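Local coordinates for D-methionine-binding lipoprotein MetQ (Escherichia coli, PDB 4YAH) that serves as the substrate-binding component of an ATP-driven ABC transporter that takes up D-methionine, at residues N73-S77 and R99-L103. Residues are numbered along the deposited sequence; the frame is centred on the assembly and turned at random.
Sequences NEALS and RGYKL
Bends at chi2 (-64°) and chi3 (-56°) carry the R99 chain past one face of the Y101 ring and lay its guanidinium over the Y101 hydroxyl, where it reaches E74, whose chain runs out extended beyond CG. The contact lies in one lobe of a two-lobed periplasmic-binding-protein fold. It packs helix 71-78 against the turn between helix 89-99 and strand 103-111, where G100 leaves the helix with positive phi. R99 holds E74 end-on: NH1 and NH2 each donate to the single oxygen OE2, both at 3.1 Å. The carboxylate and guanidinium planes stand 88° apart. OE2 lies close to the guanidinium plane, taking NH1 on its anti lone pair and NH2 from above the carboxylate plane. With an alanine at E74, the R99 guanidinium is likely to lose its charged mate, and Y101 OH the CG that touches it at 3.2 Å.

The Y101 ring lies between R99 and helix 71-78. R99 CB lies over one face, toward its rim; N73 O lies over the other, also toward the rim. N73 CB meets ring atom CE2 at 3.6 Å. The N73 amide lies against L103 CD1, while ND2 bonds to Q95 and Q87 and OD1 to N84; Q87 belongs to the methionine pocket. Deeper in, L76 and L103 meet tip to tip, CD2 to CD2 at 3.8 Å, and both touch V232 of strand 229-234. At the more exposed side, one water bridges the segments: it hydrogen-bonds to S77 OG at 2.8 Å and accepts from K102 N at 3.0 Å.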
loop_
_atom_site.group_PDB
_atom_site.type_symbol
_atom_site.label_atom_id
_atom_site.label_comp_id
_atom_site.label_asym_id
_atom_site.label_seq_id
_atom_site.Cartn_x
_atom_site.Cartn_y
_atom_site.Cartn_z
ATOM N N ASN A 73 -3.653 10.089 7.462
ATOM C CA ASN A 73 -4.928 10.718 7.151
ATOM C C ASN A 73 -5.402 11.624 8.298
ATOM O O ASN A 73 -6.016 12.661 8.044
ATOM C CB ASN A 73 -5.987 9.670 6.811
ATOM C CG ASN A 73 -5.903 9.218 5.379
ATOM O OD1 ASN A 73 -5.338 9.901 4.519
ATOM N ND2 ASN A 73 -6.477 8.059 5.101
ATOM N N GLU A 74 -5.106 11.249 9.544
ATOM C CA GLU A 74 -5.400 12.121 10.693
ATOM C C GLU A 74 -4.659 13.444 10.564
ATOM O O GLU A 74 -5.234 14.522 10.761
ATOM C CB GLU A 74 -5.008 11.450 12.015
ATOM C CG GLU A 74 -5.781 10.174 12.323
ATOM C CD GLU A 74 -5.603 9.696 13.765
ATOM O OE1 GLU A 74 -4.804 10.310 14.515
ATOM O OE2 GLU A 74 -6.275 8.710 14.148
ATOM N N ALA A 75 -3.383 13.351 10.216
ATOM C CA ALA A 75 -2.526 14.519 10.086
ATOM C C ALA A 75 -3.055 15.439 8.996
ATOM O O ALA A 75 -3.094 16.650 9.145
ATOM C CB ALA A 75 -1.104 14.084 9.781
ATOM N N LEU A 76 -3.454 14.847 7.887
ATOM C CA LEU A 76 -3.998 15.608 6.771
ATOM C C LEU A 76 -5.300 16.295 7.153
ATOM O O LEU A 76 -5.475 17.477 6.891
ATOM C CB LEU A 76 -4.223 14.683 5.576
ATOM C CG LEU A 76 -4.859 15.305 4.345
ATOM C CD1 LEU A 76 -4.050 16.494 3.850
ATOM C CD2 LEU A 76 -5.019 14.265 3.250
ATOM N N SER A 77 -6.210 15.546 7.766
ATOM C CA SER A 77 -7.518 16.060 8.154
ATOM C C SER A 77 -7.382 17.240 9.115
ATOM O O SER A 77 -8.108 18.233 9.014
ATOM C CB SER A 77 -8.346 14.962 8.805
ATOM O OG SER A 77 -9.602 15.470 9.205
ATOM N N ARG A 99 -14.066 7.207 9.362
ATOM C CA ARG A 99 -13.526 8.337 10.129
ATOM C C ARG A 99 -14.205 9.659 9.796
ATOM O O ARG A 99 -14.075 10.623 10.531
ATOM C CB ARG A 99 -12.018 8.484 9.900
ATOM C CG ARG A 99 -11.196 7.243 10.251
ATOM C CD ARG A 99 -11.254 6.894 11.729
ATOM N NE ARG A 99 -10.841 8.003 12.590
ATOM C CZ ARG A 99 -9.584 8.255 12.961
ATOM N NH1 ARG A 99 -8.582 7.490 12.548
ATOM N NH2 ARG A 99 -9.322 9.286 13.751
ATOM N N GLY A 100 -14.907 9.708 8.673
ATOM C CA GLY A 100 -15.709 10.870 8.346
ATOM C C GLY A 100 -14.906 12.032 7.791
ATOM O O GLY A 100 -15.390 13.171 7.761
ATOM N N TYR A 101 -13.685 11.754 7.339
ATOM C CA TYR A 101 -12.827 12.777 6.729
ATOM C C TYR A 101 -13.410 13.295 5.418
ATOM O O TYR A 101 -14.180 12.598 4.759
ATOM C CB TYR A 101 -11.435 12.231 6.414
ATOM C CG TYR A 101 -10.676 11.604 7.536
ATOM C CD1 TYR A 101 -10.594 12.211 8.779
ATOM C CD2 TYR A 101 -10.002 10.399 7.334
ATOM C CE1 TYR A 101 -9.859 11.633 9.805
ATOM C CE2 TYR A 101 -9.270 9.811 8.352
ATOM C CZ TYR A 101 -9.201 10.440 9.581
ATOM O OH TYR A 101 -8.486 9.868 10.599
ATOM N N LYS A 102 -13.012 14.509 5.036
ATOM C CA LYS A 102 -13.344 15.047 3.717
ATOM C C LYS A 102 -12.068 15.166 2.886
ATOM O O LYS A 102 -11.481 16.238 2.736
ATOM C CB LYS A 102 -14.059 16.402 3.857
ATOM C CG LYS A 102 -15.407 16.301 4.578
ATOM C CD LYS A 102 -16.361 15.335 3.876
ATOM C CE LYS A 102 -17.746 15.343 4.506
ATOM N NZ LYS A 102 -18.432 16.658 4.360
ATOM N N LEU A 103 -11.633 14.021 2.371
ATOM C CA LEU A 103 -10.406 13.936 1.603
ATOM C C LEU A 103 -10.719 13.519 0.201
ATOM O O LEU A 103 -11.714 12.833 -0.034
ATOM C CB LEU A 103 -9.439 12.925 2.202
ATOM C CG LEU A 103 -9.211 12.994 3.700
ATOM C CD1 LEU A 103 -8.241 11.914 4.135
ATOM C CD2 LEU A 103 -8.692 14.356 4.118
HETATM O O HOH W 1 -11.234 15.995 6.933
#